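Local coordinates for endoglucanase, family GH5 (Zobellia galactanivorans, PDB 6GL0), which hydrolyses hemicellulose, probably including mixed-linked beta-glucans, as a member of glycoside hydrolase family 5, at residues W19-A24 and F313-L318; V218-Y223 and R263-G268; W270-S275 and P299-N304. The protein carries 1 engineered substitution. One frame throughout, in Å; residues are numbered along the deposited sequence.

The three contacts belong to one closed barrel of eight parallel strands, and the sheet is shared by all of them. Contact 2 pairs strands 216-221 and 265-270, contact 3 joins the end of 265-270 to strand 298-301, and contact 1 starts from strand 18-20, which lies next to 298-301 and closes the circle. Contacts 1 and 3 have centres about 12 Å apart, contacts 2 and 3 about 14 Å, and contacts 1 and 2 about 22 Å. Along the chain contact 2 comes before contact 3, and both are nested inside the long loop that contact 1 closes. Each reaches the bound sugar chain, so neighbouring strand ends together build the glycan pocket.

Contact 1: W19-A24 and F313-L318; sequences WNLGNA and FNRNTL. With BGC (beta-D-glucopyranose), chain D.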
# COMPACT_ATOMS: atom_id res chain seq x y z
N TRP A 19 11.48 24.74 -3.81
CA TRP A 19 12.71 25.27 -3.30
C TRP A 19 12.42 26.21 -2.13
O TRP A 19 11.50 27.00 -2.19
CB TRP A 19 13.41 26.01 -4.42
CG TRP A 19 14.74 26.63 -4.12
CD1 TRP A 19 15.95 26.04 -4.25
CD2 TRP A 19 14.98 27.98 -3.74
NE1 TRP A 19 16.96 26.93 -3.96
CE2 TRP A 19 16.39 28.13 -3.64
CE3 TRP A 19 14.16 29.07 -3.46
CZ2 TRP A 19 16.98 29.32 -3.27
CZ3 TRP A 19 14.74 30.27 -3.07
CH2 TRP A 19 16.14 30.38 -2.99
N ASN A 20 13.23 26.09 -1.07
CA ASN A 20 13.14 26.91 0.15
C ASN A 20 14.00 28.15 0.04
O ASN A 20 15.20 28.06 -0.28
CB ASN A 20 13.60 26.18 1.40
CG ASN A 20 12.52 25.32 2.04
OD1 ASN A 20 11.68 25.80 2.76
ND2 ASN A 20 12.54 24.02 1.76
N LEU A 21 13.39 29.28 0.34
CA LEU A 21 14.11 30.57 0.54
C LEU A 21 14.58 30.59 1.99
O LEU A 21 14.05 31.31 2.84
CB LEU A 21 13.18 31.75 0.20
CG LEU A 21 13.80 33.14 0.27
CD1 LEU A 21 14.74 33.39 -0.89
CD2 LEU A 21 12.69 34.15 0.33
N GLY A 22 15.56 29.76 2.29
CA GLY A 22 16.01 29.57 3.67
C GLY A 22 16.97 30.64 4.10
O GLY A 22 17.63 31.27 3.27
N ASN A 23 17.06 30.81 5.41
CA ASN A 23 17.87 31.85 6.04
C ASN A 23 17.59 33.24 5.49
O ASN A 23 18.50 33.99 5.21
CB ASN A 23 19.36 31.47 5.98
CG ASN A 23 19.76 30.43 7.00
OD1 ASN A 23 18.91 29.80 7.65
ND2 ASN A 23 21.06 30.21 7.11
N ALA A 24 16.30 33.56 5.32
CA ALA A 24 15.89 34.88 4.85
C ALA A 24 14.90 35.41 5.86
O ALA A 24 15.35 35.81 6.94
CB ALA A 24 15.32 34.82 3.45
N PHE A 313 21.79 27.97 -5.20
CA PHE A 313 21.53 29.18 -5.99
C PHE A 313 22.27 30.34 -5.35
O PHE A 313 22.22 30.48 -4.12
CB PHE A 313 20.04 29.47 -5.96
CG PHE A 313 19.65 30.69 -6.75
CD1 PHE A 313 19.79 30.72 -8.13
CD2 PHE A 313 19.11 31.80 -6.11
CE1 PHE A 313 19.40 31.83 -8.86
CE2 PHE A 313 18.74 32.93 -6.84
CZ PHE A 313 18.88 32.94 -8.22
N ASN A 314 22.94 31.15 -6.17
CA ASN A 314 23.63 32.37 -5.73
C ASN A 314 22.67 33.54 -5.82
O ASN A 314 22.26 33.96 -6.91
CB ASN A 314 24.90 32.65 -6.55
CG ASN A 314 25.74 33.80 -6.00
OD1 ASN A 314 25.20 34.83 -5.61
ND2 ASN A 314 27.05 33.64 -5.99
N ARG A 315 22.29 34.06 -4.66
CA ARG A 315 21.25 35.06 -4.62
C ARG A 315 21.79 36.43 -5.03
O ARG A 315 21.04 37.25 -5.54
CB ARG A 315 20.61 35.11 -3.23
CG ARG A 315 19.92 33.81 -2.86
CD ARG A 315 19.25 33.86 -1.50
NE ARG A 315 18.97 32.52 -1.00
CZ ARG A 315 18.33 32.24 0.14
NH1 ARG A 315 17.82 33.19 0.90
NH2 ARG A 315 18.20 30.97 0.53
N ASN A 316 23.10 36.63 -4.87
CA ASN A 316 23.75 37.90 -5.23
C ASN A 316 23.92 38.09 -6.74
O ASN A 316 23.59 39.15 -7.27
CB ASN A 316 25.11 38.01 -4.53
CG ASN A 316 25.00 37.96 -3.02
OD1 ASN A 316 25.58 37.07 -2.38
ND2 ASN A 316 24.21 38.88 -2.43
N THR A 317 24.42 37.06 -7.42
CA THR A 317 24.65 37.07 -8.88
C THR A 317 23.46 36.54 -9.69
O THR A 317 23.41 36.73 -10.90
CB THR A 317 25.86 36.21 -9.26
OG1 THR A 317 25.57 34.80 -9.08
CG2 THR A 317 27.09 36.57 -8.41
N LEU A 318 22.53 35.84 -9.05
CA LEU A 318 21.44 35.12 -9.76
C LEU A 318 21.90 33.96 -10.72
O LEU A 318 21.18 33.61 -11.62
CB LEU A 318 20.54 36.09 -10.49
CG LEU A 318 20.24 37.41 -9.80
CD1 LEU A 318 19.56 38.36 -10.78
CD2 LEU A 318 19.38 37.15 -8.58
C2 BGC D . 20.15 26.41 8.31
C3 BGC D . 21.34 26.89 9.12
C4 BGC D . 20.90 27.66 10.35
C5 BGC D . 19.89 26.82 11.10
C6 BGC D . 19.26 27.58 12.25
C1 BGC D . 19.26 25.57 9.20
O2 BGC D . 20.61 25.63 7.23
O3 BGC D . 22.18 27.64 8.28
O4 BGC D . 22.02 27.86 11.21
O5 BGC D . 18.85 26.34 10.28
O6 BGC D . 18.71 26.67 13.19
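Arg315 sends its guanidinium into the turn that follows strand 18-20 and grips one backbone oxygen with two nitrogens. NH2 gives the stronger bond, 2.8 Å to Gly22 O; it meets a lone pair in the carbonyl plane, although the oxygen is tilted from the guanidinium plane. The second bond, from NH1 to the same Gly22 O at 3.1 Å, is weak. Arginine suits the place because its chain, extended from CG to NE, reaches across from the 313-318 loop and still ends in several N-H groups. One residue on, Asn23 uses its amide as a donor, ND2 lying 3.0 Å from O3 of the beta-glucose. Within 313-318, Asn314 OD1 accepts from Thr317 N at 3.0 Å, an Asx motif that shapes the bend next to Arg315.

Apolar groups hold the guanidinium in position. Leu21 CD1 sits over one face, 3.6 Å from Arg315 NH1, while Ala24 CB lies at the edge, 3.9 Å from that same NH1. Trp19 brings CH2 to within 4.1 Å of Arg315 NE, the ring and guanidinium planes being 65° apart, so the two groups are far from stacked. With CG anti to its backbone N (chi1 -178°), the indole extends across to the 313-318 loop, where CZ2 rests 4.1 Å from Phe313 CB. Its NE1 is bound by Asp303.

The arrangement ties the loop after the last barrel strand to the end of the first, as befits a TIM barrel whose strand-end loops carry the glycan pocket, here through Asn23.

Contact 2: V218-Y223 and R263-G268; sequences VSVHSY and RAVVMG. With GLC (alpha-D-glucopyranose), chain B.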
# COMPACT_ATOMS: atom_id res chain seq x y z
N VAL A 218 -0.27 16.72 4.90
CA VAL A 218 0.76 16.31 5.89
C VAL A 218 2.12 16.95 5.54
O VAL A 218 2.51 16.97 4.38
CB VAL A 218 0.91 14.78 5.95
CG1 VAL A 218 2.05 14.37 6.85
CG2 VAL A 218 -0.37 14.18 6.47
N SER A 219 2.80 17.48 6.56
CA SER A 219 4.14 18.02 6.44
C SER A 219 5.10 17.22 7.27
O SER A 219 4.95 17.13 8.46
CB SER A 219 4.18 19.48 6.92
OG SER A 219 5.50 19.98 6.90
N VAL A 220 6.11 16.66 6.60
CA VAL A 220 7.25 16.06 7.24
C VAL A 220 8.50 16.51 6.55
O VAL A 220 8.47 16.88 5.37
CB VAL A 220 7.18 14.49 7.24
CG1 VAL A 220 6.05 13.98 8.18
CG2 VAL A 220 7.04 13.91 5.84
N HIS A 221 9.61 16.49 7.30
CA HIS A 221 10.95 16.80 6.80
C HIS A 221 11.81 15.57 7.06
O HIS A 221 11.73 14.96 8.11
CB HIS A 221 11.55 18.00 7.55
CG HIS A 221 10.74 19.25 7.46
ND1 HIS A 221 10.95 20.31 8.30
CD2 HIS A 221 9.71 19.61 6.65
CE1 HIS A 221 10.08 21.28 8.03
NE2 HIS A 221 9.30 20.87 7.03
N SER A 222 12.55 15.12 6.08
CA SER A 222 13.37 13.94 6.28
C SER A 222 14.68 14.13 5.53
O SER A 222 14.76 13.91 4.31
CB SER A 222 12.66 12.68 5.81
OG SER A 222 13.45 11.52 6.05
N TYR A 223 15.69 14.55 6.26
CA TYR A 223 17.04 14.74 5.70
C TYR A 223 17.77 13.37 5.68
O TYR A 223 18.76 13.16 6.40
CB TYR A 223 17.80 15.78 6.54
CG TYR A 223 17.28 17.19 6.41
CD1 TYR A 223 16.26 17.65 7.19
CD2 TYR A 223 17.83 18.08 5.45
CE1 TYR A 223 15.83 18.96 7.10
CE2 TYR A 223 17.40 19.37 5.32
CZ TYR A 223 16.41 19.82 6.14
OH TYR A 223 15.97 21.12 6.02
N ARG A 263 -4.07 10.62 2.95
CA ARG A 263 -3.59 11.99 2.99
C ARG A 263 -2.53 12.25 1.93
O ARG A 263 -1.87 11.32 1.45
CB ARG A 263 -3.03 12.27 4.39
CG ARG A 263 -4.07 12.36 5.47
CD ARG A 263 -4.80 13.67 5.37
NE ARG A 263 -5.98 13.67 6.23
CZ ARG A 263 -6.85 14.68 6.31
NH1 ARG A 263 -6.66 15.81 5.63
NH2 ARG A 263 -7.90 14.56 7.09
N ALA A 264 -2.40 13.51 1.51
CA ALA A 264 -1.27 13.96 0.71
C ALA A 264 -0.11 14.46 1.61
O ALA A 264 -0.33 14.89 2.74
CB ALA A 264 -1.69 15.06 -0.23
N VAL A 265 1.12 14.38 1.08
CA VAL A 265 2.35 14.65 1.83
C VAL A 265 3.27 15.57 1.05
O VAL A 265 3.59 15.31 -0.12
CB VAL A 265 3.12 13.35 2.15
CG1 VAL A 265 4.41 13.65 2.95
CG2 VAL A 265 2.23 12.41 2.93
N VAL A 266 3.65 16.67 1.71
CA VAL A 266 4.67 17.56 1.19
C VAL A 266 5.91 17.39 2.05
O VAL A 266 5.86 17.58 3.26
CB VAL A 266 4.21 19.03 1.23
CG1 VAL A 266 5.34 19.98 0.91
CG2 VAL A 266 3.12 19.24 0.20
N MET A 267 7.00 16.97 1.42
CA MET A 267 8.30 16.89 2.10
C MET A 267 8.91 18.29 2.06
O MET A 267 9.65 18.65 1.14
CB MET A 267 9.19 15.88 1.39
CG MET A 267 10.49 15.58 2.12
SD MET A 267 10.21 14.54 3.54
CE MET A 267 10.04 12.98 2.67
N GLY A 268 8.51 19.11 3.02
CA GLY A 268 8.76 20.56 2.92
C GLY A 268 10.21 20.96 3.14
O GLY A 268 10.56 22.13 2.95
C1 GLC B . 15.18 22.32 9.17
C2 GLC B . 14.97 23.74 9.70
C3 GLC B . 15.86 24.76 9.01
C4 GLC B . 17.29 24.28 9.07
C5 GLC B . 17.35 22.94 8.37
C6 GLC B . 18.74 22.32 8.31
O1 GLC B . 14.59 22.09 7.88
O2 GLC B . 13.59 24.06 9.49
O3 GLC B . 15.71 26.01 9.66
O4 GLC B . 18.14 25.20 8.42
O5 GLC B . 16.54 22.06 9.11
O6 GLC B . 19.22 22.14 9.63
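The imidazole of His221 packs obliquely against the backbone of Gly268, with His221 CD2 3.8 Å from Gly268 C. With CG placed beside the backbone N (chi1 -59°), the ring turns back to the neighbouring strand, and its ND1 is bound to Glu146 of the glycan pocket. Further on, the Tyr223 ring takes the sugar at its edge: O1 of the alpha-glucose lies in the ring plane, in a short hydrogen bond of 2.5 Å to Tyr223 OH. A phenylalanine in place of Tyr223 would probably leave that sugar oxygen without its phenolic partner.

Beyond the rings the packing is aliphatic. Met267, its chain folded about the CB-CG and CG-SD bonds (chi2 75°, chi3 78°), curls its sulfur toward the end of strand 216-221, SD lying 3.5 Å from Ser222 N. Val220 CG2 touches two side chains at once, at 4.0 Å from Met267 SD and 3.9 Å from Val265 CG1. A flexible thioether and branched valines fill such a layer well, and Phe257 and Leu250 of helix 240-260 cover it.

Backbone bonds fix the parallel register. Val218 N donates to Ala264 O at 2.8 Å, and Val266 N to Val218 O at 2.9 Å; the bonds from Val220 N to Val266 O and from Gly268 N to Val220 O are weak. Ser219 and Val266 occupy the other face, where Val266 meets Val12 of helix 8-14. Strand, helix 240-260 and strand make a beta-alpha-beta crossover, the repeating element of the TIM barrel.

Contact 3: W270-S275 and P299-N304; sequences WGSTFS and PIWWDN. With GLC (alpha-D-glucopyranose), chain B; BGC (beta-D-glucopyranose), chain D.
Trp302 N donates to Trp270 O at 2.8 Å, nearly straight on to the carbonyl, and this is the single hydrogen bond joining the two segments.

Aromatic contacts do most of the rest. Trp301 turns the edge of its six-membered ring to the face of that of Trp270 in a T-shaped pair, centroids 5.2 Å apart and planes at 86°. Trp270 CG stands between its backbone N and carbonyl carbon (chi1 66°), which lays the indole alongside strand 298-301, NE1 only 3.5 Å from Pro299 CB. The compact, rigid proline ring suits this side-by-side packing. A CH-pi contact follows: Gly271 CA lies over the Trp301 six-membered ring, 3.9 Å from its centroid. Glycine suits the place: its backbone angles are ones that residues with a CB avoid, and its CA can come close to the ring.

Contacts with the sugars involve Trp302 and Asn304. One face of the Trp302 indole carries the alpha-glucose, whose C3 is 3.6 Å from Trp302 CZ2, a platform for the apolar flank of a sugar. At its edge NE1 donates in plane to O2 of the beta-glucose at 3.0 Å. Asn304 ND2 adds a bond of 2.9 Å to O3 of that glucose and a weak one to O2, and is itself bonded to Glu309.

Around this, Ile329 of helix 323-330 packs on Trp270 and Trp301, and Ile325 on Trp301; Arg281 of helix 278-294 reaches Trp301, and Cys292 of the same helix touches Pro299. On the other flank, Trp301 O binds Asn20 ND2 of strand 18-20, next in the barrel.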
# COMPACT_ATOMS: atom_id res chain seq x y z
N TRP A 270 14.28 18.92 2.90
CA TRP A 270 15.21 17.80 2.76
C TRP A 270 16.39 18.42 2.00
O TRP A 270 16.29 19.55 1.49
CB TRP A 270 14.59 16.62 1.95
CG TRP A 270 14.33 16.94 0.56
CD1 TRP A 270 13.29 17.71 0.08
CD2 TRP A 270 15.13 16.61 -0.56
NE1 TRP A 270 13.42 17.85 -1.27
CE2 TRP A 270 14.54 17.19 -1.69
CE3 TRP A 270 16.31 15.86 -0.73
CZ2 TRP A 270 15.06 17.04 -2.97
CZ3 TRP A 270 16.83 15.72 -1.98
CH2 TRP A 270 16.20 16.30 -3.11
N GLY A 271 17.47 17.68 1.91
CA GLY A 271 18.63 18.02 1.10
C GLY A 271 19.87 17.52 1.79
O GLY A 271 19.76 16.82 2.78
N SER A 272 21.03 17.89 1.28
CA SER A 272 22.31 17.53 1.86
C SER A 272 23.24 18.73 1.89
O SER A 272 23.30 19.49 0.96
CB SER A 272 22.99 16.40 1.07
OG SER A 272 23.20 16.76 -0.30
N THR A 273 23.96 18.84 3.00
CA THR A 273 25.00 19.84 3.19
C THR A 273 26.20 19.46 2.34
O THR A 273 26.42 18.28 2.08
CB THR A 273 25.31 20.00 4.68
OG1 THR A 273 25.87 21.27 4.93
CG2 THR A 273 26.21 18.92 5.23
N PHE A 274 26.95 20.44 1.89
CA PHE A 274 28.13 20.19 1.07
C PHE A 274 29.29 19.61 1.89
O PHE A 274 29.68 20.19 2.88
CB PHE A 274 28.60 21.48 0.44
CG PHE A 274 29.76 21.30 -0.49
CD1 PHE A 274 29.59 20.67 -1.72
CD2 PHE A 274 31.04 21.72 -0.12
CE1 PHE A 274 30.66 20.47 -2.58
CE2 PHE A 274 32.11 21.53 -0.98
CZ PHE A 274 31.92 20.90 -2.22
N SER A 275 29.84 18.48 1.47
CA SER A 275 30.96 17.86 2.17
C SER A 275 32.07 17.44 1.22
O SER A 275 32.57 16.36 1.33
CB SER A 275 30.47 16.67 3.00
OG SER A 275 29.57 17.08 3.99
N PRO A 299 8.60 17.15 -3.23
CA PRO A 299 9.88 17.41 -2.54
C PRO A 299 10.31 18.87 -2.61
O PRO A 299 10.36 19.41 -3.70
CB PRO A 299 10.85 16.58 -3.36
CG PRO A 299 10.31 16.65 -4.76
CD PRO A 299 8.81 16.85 -4.65
N ILE A 300 10.64 19.48 -1.45
CA ILE A 300 11.09 20.90 -1.41
C ILE A 300 12.49 21.02 -0.81
O ILE A 300 12.68 20.81 0.39
CB ILE A 300 10.11 21.79 -0.62
CG1 ILE A 300 8.67 21.55 -1.08
CG2 ILE A 300 10.45 23.25 -0.81
CD1 ILE A 300 7.65 22.44 -0.41
N TRP A 301 13.49 21.28 -1.68
CA TRP A 301 14.91 21.37 -1.30
C TRP A 301 15.15 22.53 -0.31
O TRP A 301 14.59 23.62 -0.47
CB TRP A 301 15.78 21.55 -2.53
CG TRP A 301 17.29 21.74 -2.27
CD1 TRP A 301 17.93 22.92 -2.00
CD2 TRP A 301 18.31 20.73 -2.21
NE1 TRP A 301 19.27 22.70 -1.76
CE2 TRP A 301 19.52 21.37 -1.89
CE3 TRP A 301 18.30 19.33 -2.36
CZ2 TRP A 301 20.73 20.67 -1.77
CZ3 TRP A 301 19.50 18.64 -2.26
CH2 TRP A 301 20.70 19.30 -1.96
N TRP A 302 15.91 22.26 0.76
CA TRP A 302 16.30 23.28 1.72
C TRP A 302 17.54 23.99 1.21
O TRP A 302 18.59 23.35 0.97
CB TRP A 302 16.59 22.66 3.09
CG TRP A 302 17.07 23.70 4.06
CD1 TRP A 302 18.32 23.87 4.52
CD2 TRP A 302 16.28 24.75 4.60
NE1 TRP A 302 18.36 24.98 5.32
CE2 TRP A 302 17.12 25.54 5.38
CE3 TRP A 302 14.96 25.12 4.45
CZ2 TRP A 302 16.66 26.66 6.07
CZ3 TRP A 302 14.52 26.26 5.10
CH2 TRP A 302 15.35 27.00 5.91
N ASP A 303 17.42 25.30 1.00
CA ASP A 303 18.51 26.14 0.51
C ASP A 303 18.70 27.28 1.50
O ASP A 303 17.80 28.13 1.71
CB ASP A 303 18.16 26.65 -0.87
CG ASP A 303 19.30 27.40 -1.55
OD1 ASP A 303 19.90 28.30 -0.90
OD2 ASP A 303 19.58 27.12 -2.76
N ASN A 304 19.87 27.33 2.13
CA ASN A 304 20.12 28.39 3.13
C ASN A 304 20.97 29.53 2.59
O ASN A 304 21.43 30.38 3.33
CB ASN A 304 20.69 27.81 4.43
CG ASN A 304 22.13 27.33 4.29
OD1 ASN A 304 22.69 27.17 3.16
ND2 ASN A 304 22.79 27.18 5.46
C1 GLC B . 15.18 22.32 9.17
C2 GLC B . 14.97 23.74 9.70
C3 GLC B . 15.86 24.76 9.01
C4 GLC B . 17.29 24.28 9.07
C5 GLC B . 17.35 22.94 8.37
C6 GLC B . 18.74 22.32 8.31
O1 GLC B . 14.59 22.09 7.88
O2 GLC B . 13.59 24.06 9.49
O3 GLC B . 15.71 26.01 9.66
O4 GLC B . 18.14 25.20 8.42
O5 GLC B . 16.54 22.06 9.11
O6 GLC B . 19.22 22.14 9.63
C2 BGC D . 20.15 26.41 8.31
C3 BGC D . 21.34 26.89 9.12
C4 BGC D . 20.90 27.66 10.35
C5 BGC D . 19.89 26.82 11.10
C6 BGC D . 19.26 27.58 12.25
C1 BGC D . 19.26 25.57 9.20
O2 BGC D . 20.61 25.63 7.23
O3 BGC D . 22.18 27.64 8.28
O4 BGC D . 22.02 27.86 11.21
O5 BGC D . 18.85 26.34 10.28
O6 BGC D . 18.71 26.67 13.19